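Side-chain contacts in putative oxidoreductase (Bacteroides fragilis NCTC 9343, PDB 3FHL), which probably catalyses an NAD(P)-dependent oxidation or reduction, as in other Gfo/Idh/MocA proteins, binding the dinucleotide on its Rossmann-fold domain: residues His78-Tyr81 with Ala82-Leu86; Ile314-His317 with Leu318-Gln322; His327-Asp330 with Ile331-Val334. One frame throughout, in Å; residues are numbered along the deposited sequence.

Contact 1 of 3, residues His78-Tyr81 with Ala82-Leu86; sequences HYEY and AGMAL
His78 meets Ala82 through its backbone: His78 O accepts from Ala82 N at 3.0 Å, and the methyl CB of Ala82 packs against the same oxygen, 3.2 Å from His78 O. The imidazole leaves this turn, its ND1 bonding to Pro97 O and its NE2 to Thr73 O, which ties both ring nitrogens to backbone carbonyls. One residue on, Tyr79 O accepts from Gly83 N at 3.0 Å, while the phenol leans on helix 102-115, touching Leu108, and its OH is hydrogen-bonded to Glu107 OE1. Helix 78-87 is the crossover of a beta-alpha-beta unit between strands 68-71 and 91-95 of the Rossmann fold; Ala82 and Ala85 face these strands, touching Val94, Val92 and Ile69. Glu80 O binds Met84 N at 2.9 Å, and Met84 CB rests 3.5 Å from that Glu80 oxygen. Farther out the side chains come no nearer than 4.3 Å, Glu80 OE2 to Met84 SD. Tyr81 O then receives Ala85 N at 3.1 Å, with Ala85 CB 3.5 Å from Tyr81 O. With CG beside its own backbone N (chi1 -81°), the Tyr81 ring departs from the following turn and stacks with Phe57, a residue that Met84 also touches.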
loop_
_atom_site.group_PDB
_atom_site.type_symbol
_atom_site.label_atom_id
_atom_site.label_comp_id
_atom_site.label_asym_id
_atom_site.label_seq_id
_atom_site.Cartn_x
_atom_site.Cartn_y
_atom_site.Cartn_z
ATOM N N HIS C 78 -19.483 -28.246 9.365
ATOM C CA HIS C 78 -20.344 -27.240 8.702
ATOM C C HIS C 78 -21.116 -27.712 7.475
ATOM O O HIS C 78 -22.296 -27.414 7.349
ATOM C CB HIS C 78 -19.584 -25.946 8.404
ATOM C CG HIS C 78 -19.355 -25.088 9.611
ATOM N ND1 HIS C 78 -19.023 -23.754 9.524
ATOM C CD2 HIS C 78 -19.419 -25.374 10.934
ATOM C CE1 HIS C 78 -18.887 -23.256 10.741
ATOM N NE2 HIS C 78 -19.117 -24.220 11.615
ATOM N N TYR C 79 -20.463 -28.461 6.592
ATOM C CA TYR C 79 -21.151 -29.060 5.451
ATOM C C TYR C 79 -22.230 -30.052 5.903
ATOM O O TYR C 79 -23.370 -29.975 5.438
ATOM C CB TYR C 79 -20.150 -29.747 4.520
ATOM C CG TYR C 79 -20.756 -30.705 3.519
ATOM C CD1 TYR C 79 -21.495 -30.239 2.434
ATOM C CD2 TYR C 79 -20.577 -32.087 3.655
ATOM C CE1 TYR C 79 -22.042 -31.121 1.506
ATOM C CE2 TYR C 79 -21.123 -32.978 2.735
ATOM C CZ TYR C 79 -21.845 -32.489 1.664
ATOM O OH TYR C 79 -22.377 -33.369 0.757
ATOM N N GLU C 80 -21.866 -30.965 6.807
ATOM C CA GLU C 80 -22.778 -32.011 7.278
ATOM C C GLU C 80 -23.967 -31.388 8.007
ATOM O O GLU C 80 -25.117 -31.732 7.738
ATOM C CB GLU C 80 -22.052 -32.999 8.207
ATOM C CG GLU C 80 -22.881 -34.238 8.607
ATOM C CD GLU C 80 -22.321 -35.006 9.819
ATOM O OE1 GLU C 80 -21.108 -34.904 10.125
ATOM O OE2 GLU C 80 -23.110 -35.723 10.472
ATOM N N TYR C 81 -23.665 -30.453 8.905
ATOM C CA TYR C 81 -24.658 -29.809 9.759
ATOM C C TYR C 81 -25.628 -28.910 8.986
ATOM O O TYR C 81 -26.843 -28.937 9.242
ATOM C CB TYR C 81 -23.970 -29.055 10.902
ATOM C CG TYR C 81 -23.565 -29.935 12.071
ATOM C CD1 TYR C 81 -23.347 -31.317 11.904
ATOM C CD2 TYR C 81 -23.388 -29.391 13.345
ATOM C CE1 TYR C 81 -22.972 -32.129 12.979
ATOM C CE2 TYR C 81 -23.005 -30.197 14.435
ATOM C CZ TYR C 81 -22.799 -31.561 14.238
ATOM O OH TYR C 81 -22.432 -32.363 15.301
ATOM N N ALA C 82 -25.105 -28.140 8.031
ATOM C CA ALA C 82 -25.955 -27.301 7.169
ATOM C C ALA C 82 -26.824 -28.149 6.252
ATOM O O ALA C 82 -27.957 -27.775 5.967
ATOM C CB ALA C 82 -25.126 -26.317 6.342
ATOM N N GLY C 83 -26.283 -29.278 5.792
ATOM C CA GLY C 83 -27.025 -30.224 4.955
ATOM C C GLY C 83 -28.179 -30.886 5.695
ATOM O O GLY C 83 -29.275 -30.999 5.153
ATOM N N MET C 84 -27.919 -31.311 6.933
ATOM C CA MET C 84 -28.930 -31.912 7.804
ATOM C C MET C 84 -30.063 -30.937 8.072
ATOM O O MET C 84 -31.239 -31.313 8.021
ATOM C CB MET C 84 -28.320 -32.317 9.140
ATOM C CG MET C 84 -27.703 -33.713 9.198
ATOM S SD MET C 84 -27.027 -33.991 10.856
ATOM C CE MET C 84 -28.496 -33.825 11.885
ATOM N N ALA C 85 -29.699 -29.686 8.355
ATOM C CA ALA C 85 -30.678 -28.632 8.631
ATOM C C ALA C 85 -31.551 -28.308 7.425
ATOM O O ALA C 85 -32.760 -28.105 7.569
ATOM C CB ALA C 85 -29.986 -27.378 9.165
ATOM N N LEU C 86 -30.948 -28.282 6.241
ATOM C CA LEU C 86 -31.687 -28.009 5.008
ATOM C C LEU C 86 -32.607 -29.175 4.630
ATOM O O LEU C 86 -33.738 -28.959 4.199
ATOM C CB LEU C 86 -30.733 -27.712 3.845
ATOM C CG LEU C 86 -30.004 -26.364 3.838
ATOM C CD1 LEU C 86 -28.926 -26.366 2.754
ATOM C CD2 LEU C 86 -30.968 -25.198 3.653
#

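Contact 2 of 3, residues Ile314-His317 with Leu318-Gln322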
loop_
_atom_site.group_PDB
_atom_site.type_symbol
_atom_site.label_atom_id
_atom_site.label_comp_id
_atom_site.label_asym_id
_atom_site.label_seq_id
_atom_site.Cartn_x
_atom_site.Cartn_y
_atom_site.Cartn_z
ATOM N N ILE C 314 -32.058 -10.743 7.531
ATOM C CA ILE C 314 -32.637 -12.081 7.439
ATOM C C ILE C 314 -34.150 -12.019 7.646
ATOM O O ILE C 314 -34.918 -12.638 6.883
ATOM C CB ILE C 314 -31.965 -13.050 8.425
ATOM C CG1 ILE C 314 -30.580 -13.408 7.907
ATOM C CG2 ILE C 314 -32.808 -14.335 8.644
ATOM C CD1 ILE C 314 -29.883 -14.369 8.768
ATOM N N TYR C 315 -34.569 -11.234 8.632
ATOM C CA TYR C 315 -35.983 -11.033 8.903
ATOM C C TYR C 315 -36.700 -10.423 7.702
ATOM O O TYR C 315 -37.735 -10.934 7.275
ATOM C CB TYR C 315 -36.203 -10.188 10.163
ATOM C CG TYR C 315 -37.587 -9.561 10.213
ATOM C CD1 TYR C 315 -38.720 -10.329 10.525
ATOM C CD2 TYR C 315 -37.767 -8.210 9.915
ATOM C CE1 TYR C 315 -39.991 -9.753 10.563
ATOM C CE2 TYR C 315 -39.033 -7.634 9.929
ATOM C CZ TYR C 315 -40.134 -8.408 10.252
ATOM O OH TYR C 315 -41.376 -7.819 10.269
ATOM N N GLU C 316 -36.140 -9.345 7.159
ATOM C CA GLU C 316 -36.728 -8.651 6.006
ATOM C C GLU C 316 -36.803 -9.533 4.768
ATOM O O GLU C 316 -37.720 -9.418 3.978
ATOM C CB GLU C 316 -36.001 -7.335 5.724
ATOM C CG GLU C 316 -36.274 -6.305 6.806
ATOM C CD GLU C 316 -35.734 -4.929 6.497
ATOM O OE1 GLU C 316 -35.348 -4.669 5.337
ATOM O OE2 GLU C 316 -35.706 -4.104 7.436
ATOM N N HIS C 317 -35.856 -10.447 4.639
ATOM C CA HIS C 317 -35.860 -11.417 3.570
ATOM C C HIS C 317 -36.955 -12.469 3.734
ATOM O O HIS C 317 -37.727 -12.708 2.806
ATOM C CB HIS C 317 -34.502 -12.106 3.493
ATOM C CG HIS C 317 -34.441 -13.203 2.478
ATOM N ND1 HIS C 317 -34.622 -12.980 1.130
ATOM C CD2 HIS C 317 -34.208 -14.528 2.614
ATOM C CE1 HIS C 317 -34.498 -14.124 0.477
ATOM N NE2 HIS C 317 -34.243 -15.078 1.354
ATOM N N LEU C 318 -36.994 -13.098 4.905
ATOM C CA LEU C 318 -37.891 -14.227 5.166
ATOM C C LEU C 318 -39.348 -13.797 5.369
ATOM O O LEU C 318 -40.271 -14.503 4.965
ATOM C CB LEU C 318 -37.411 -15.010 6.389
ATOM C CG LEU C 318 -36.125 -15.830 6.281
ATOM C CD1 LEU C 318 -35.796 -16.377 7.643
ATOM C CD2 LEU C 318 -36.226 -16.952 5.244
ATOM N N CYS C 319 -39.543 -12.635 5.988
ATOM C CA CYS C 319 -40.872 -12.163 6.343
ATOM C C CYS C 319 -41.432 -11.067 5.441
ATOM O O CYS C 319 -42.649 -10.930 5.349
ATOM C CB CYS C 319 -40.900 -11.711 7.796
ATOM S SG CYS C 319 -40.537 -13.034 8.955
ATOM N N LEU C 320 -40.567 -10.288 4.783
ATOM C CA LEU C 320 -41.033 -9.187 3.936
ATOM C C LEU C 320 -40.593 -9.281 2.473
ATOM O O LEU C 320 -40.767 -8.326 1.708
ATOM C CB LEU C 320 -40.640 -7.822 4.521
ATOM C CG LEU C 320 -41.041 -7.472 5.959
ATOM C CD1 LEU C 320 -40.418 -6.145 6.380
ATOM C CD2 LEU C 320 -42.551 -7.415 6.117
ATOM N N GLY C 321 -40.027 -10.427 2.096
ATOM C CA GLY C 321 -39.586 -10.695 0.716
ATOM C C GLY C 321 -38.456 -9.836 0.155
ATOM O O GLY C 321 -38.280 -9.758 -1.060
ATOM N N GLN C 322 -37.693 -9.176 1.030
ATOM C CA GLN C 322 -36.579 -8.324 0.596
ATOM C C GLN C 322 -35.387 -9.182 0.162
ATOM O O GLN C 322 -35.294 -10.337 0.574
ATOM C CB GLN C 322 -36.183 -7.349 1.721
ATOM C CG GLN C 322 -37.316 -6.408 2.165
ATOM C CD GLN C 322 -37.957 -5.694 0.997
ATOM O OE1 GLN C 322 -37.355 -4.810 0.390
ATOM N NE2 GLN C 322 -39.190 -6.080 0.670
#
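The Tyr315 ring is met obliquely by Cys319 and Leu320: Cys319 CB lies 3.5 Å from Tyr315 CE1, and Leu320 CD1 is a looser 4.1 Å from Tyr315 CE2. Cys319 SG adds a sulfur-aromatic contact, 4.6 Å from the Tyr315 ring centroid and 59° off the ring normal, hence neither squarely above the ring nor in its plane. A stack with His30 gives this ring a further aromatic partner. The His317 imidazole is engaged at its edge. Having CG anti to the backbone N (chi1 176°) lets ND1 point at the chain where it returns, and ND1 donates to Gln322 O at 2.8 Å. This is an in-plane bond, N-H...O 159°, that restrains the ring's rotation.

Glu316 O accepts Gln322 N at 3.0 Å, a good bond, and Leu320 N only weakly; Gly321 N gives another weak bond to His317 O. The Gln322 amide folds back so that NE2 bonds to Leu320 O at 2.9 Å. Gly321, whose phi is positive, turns the chain away after the helical residues. A positive-phi glycine flanked by the bonds Gln322 N to Glu316 O and, weakly, Gly321 N to His317 O fits the Schellman motif, characteristic of a helix C-terminus; here it lies near the C-terminal end of the helix that begins at residue 309, whose Tyr315 and Cys319 pack on strands of the Rossmann sheet.

Contact 3 of 3, residues His327-Asp330 with Ile331-Val334; sequences HAQD and ILNV
Gln329 and Asn333 join side chain to side chain across one turn near the start of helix 328-347, an i to i+4 amide pair of the kind that a helix brings together on one face. This helix belongs to the C-terminal alpha/beta domain, yet its first residues also touch helix 102-115 and strand 119-122 of the Rossmann fold, so the turn lies where the two domains meet.

Among the polar side-chain bonds, Gln329 NE2 donates to Asn333 OD1 at 3.1 Å. The N-H is well aimed at 168° and OD1 lies in the plane of the Gln329 amide, but the donor stands 41° above the carbonyl plane of Asn333, and the amides are turned 52° apart. A bend at chi2 brings the Gln329 amide back over the following turn. The other end of the Asn333 amide is used as well: ND2 donates to a water at 2.9 Å, which in turn donates to Asp330 OD1. With OD1 accepting and ND2 donating, the orientation of the amide is well supported. Asp330 OD2 forms a salt bridge to Arg126, so both carboxylate oxygens are engaged.

The backbone bonds strengthen along the turn. Ala328 O receives only weak ones from Ile331 N and Leu332 N, whereas Gln329 O accepts Asn333 N at 3.0 Å, and Asp330 O accepts Val334 N at 3.0 Å.

Apolar packing follows the buried flank. Ile331 touches Val121 and Phe98, Leu332 touches Ile109, and Val334 touches Ile188 of helix 180-191. Within the turn the branched residues press on carbonyl oxygens: Ile331 CG2 is 3.3 Å from Ala328 O, and Val334 CG2 lies 3.2 Å from Asp330 O.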
loop_
_atom_site.group_PDB
_atom_site.type_symbol
_atom_site.label_atom_id
_atom_site.label_comp_id
_atom_site.label_asym_id
_atom_site.label_seq_id
_atom_site.Cartn_x
_atom_site.Cartn_y
_atom_site.Cartn_z
ATOM N N HIS C 327 -26.050 -14.092 0.675
ATOM C CA HIS C 327 -26.114 -15.392 0.010
ATOM C C HIS C 327 -24.819 -16.173 0.192
ATOM O O HIS C 327 -23.731 -15.598 0.159
ATOM C CB HIS C 327 -26.347 -15.225 -1.487
ATOM C CG HIS C 327 -27.740 -14.817 -1.850
ATOM N ND1 HIS C 327 -28.067 -13.530 -2.215
ATOM C CD2 HIS C 327 -28.886 -15.534 -1.931
ATOM C CE1 HIS C 327 -29.357 -13.467 -2.492
ATOM N NE2 HIS C 327 -29.877 -14.671 -2.328
ATOM N N ALA C 328 -24.943 -17.484 0.376
ATOM C CA ALA C 328 -23.785 -18.372 0.473
ATOM C C ALA C 328 -22.854 -18.297 -0.738
ATOM O O ALA C 328 -21.641 -18.505 -0.595
ATOM C CB ALA C 328 -24.236 -19.803 0.700
ATOM N N GLN C 329 -23.410 -17.978 -1.913
ATOM C CA GLN C 329 -22.609 -17.826 -3.141
ATOM C C GLN C 329 -21.546 -16.724 -2.975
ATOM O O GLN C 329 -20.464 -16.818 -3.549
ATOM C CB GLN C 329 -23.502 -17.532 -4.346
ATOM C CG GLN C 329 -22.793 -17.455 -5.695
ATOM C CD GLN C 329 -22.173 -18.767 -6.112
ATOM O OE1 GLN C 329 -22.820 -19.816 -6.059
ATOM N NE2 GLN C 329 -20.911 -18.720 -6.548
ATOM N N ASP C 330 -21.857 -15.704 -2.171
ATOM C CA ASP C 330 -20.903 -14.626 -1.876
ATOM C C ASP C 330 -19.574 -15.146 -1.319
ATOM O O ASP C 330 -18.526 -14.677 -1.741
ATOM C CB ASP C 330 -21.501 -13.575 -0.932
ATOM C CG ASP C 330 -22.528 -12.681 -1.611
ATOM O OD1 ASP C 330 -22.717 -12.772 -2.846
ATOM O OD2 ASP C 330 -23.151 -11.867 -0.902
ATOM N N ILE C 331 -19.613 -16.117 -0.406
ATOM C CA ILE C 331 -18.373 -16.668 0.149
ATOM C C ILE C 331 -17.639 -17.578 -0.844
ATOM O O ILE C 331 -16.423 -17.681 -0.786
ATOM C CB ILE C 331 -18.551 -17.327 1.550
ATOM C CG1 ILE C 331 -17.235 -17.343 2.340
ATOM C CG2 ILE C 331 -19.055 -18.741 1.453
ATOM C CD1 ILE C 331 -16.656 -15.969 2.659
ATOM N N LEU C 332 -18.365 -18.212 -1.766
ATOM C CA LEU C 332 -17.701 -19.004 -2.792
ATOM C C LEU C 332 -16.944 -18.076 -3.730
ATOM O O LEU C 332 -15.834 -18.395 -4.149
ATOM C CB LEU C 332 -18.686 -19.867 -3.578
ATOM C CG LEU C 332 -19.424 -20.998 -2.861
ATOM C CD1 LEU C 332 -19.936 -21.931 -3.938
ATOM C CD2 LEU C 332 -18.547 -21.768 -1.874
ATOM N N ASN C 333 -17.555 -16.933 -4.043
ATOM C CA ASN C 333 -16.923 -15.881 -4.838
ATOM C C ASN C 333 -15.666 -15.327 -4.172
ATOM O O ASN C 333 -14.636 -15.121 -4.825
ATOM C CB ASN C 333 -17.922 -14.750 -5.094
ATOM C CG ASN C 333 -19.044 -15.157 -6.042
ATOM O OD1 ASN C 333 -19.011 -16.240 -6.633
ATOM N ND2 ASN C 333 -20.037 -14.280 -6.199
ATOM N N VAL C 334 -15.762 -15.103 -2.866
ATOM C CA VAL C 334 -14.632 -14.642 -2.063
ATOM C C VAL C 334 -13.489 -15.649 -2.099
ATOM O O VAL C 334 -12.341 -15.267 -2.326
ATOM C CB VAL C 334 -15.077 -14.342 -0.630
ATOM C CG1 VAL C 334 -13.888 -14.196 0.319
ATOM C CG2 VAL C 334 -15.918 -13.095 -0.636
HETATM O O HOH W 1 -20.486 -11.899 -4.596
#

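The three contacts come in series along the chain. Contact 1 lies within helix 78-87 of the Rossmann fold, contact 2 runs out of helix 309-320 and contact 3 leads into helix 328-347, the next helix; the last two belong to the C-terminal alpha/beta part of the chain. The centre of contact 1 is about 22 Å from that of contact 2 and about 17 Å from that of contact 3. Contact 2 and contact 3 have centres about 19 Å apart and do not touch, although their nearest atoms come within about 5 Å. All three pack on the parallel sheet; through contacts 2 and 3, late chain segments return to cover the Rossmann fold, which probably binds the dinucleotide.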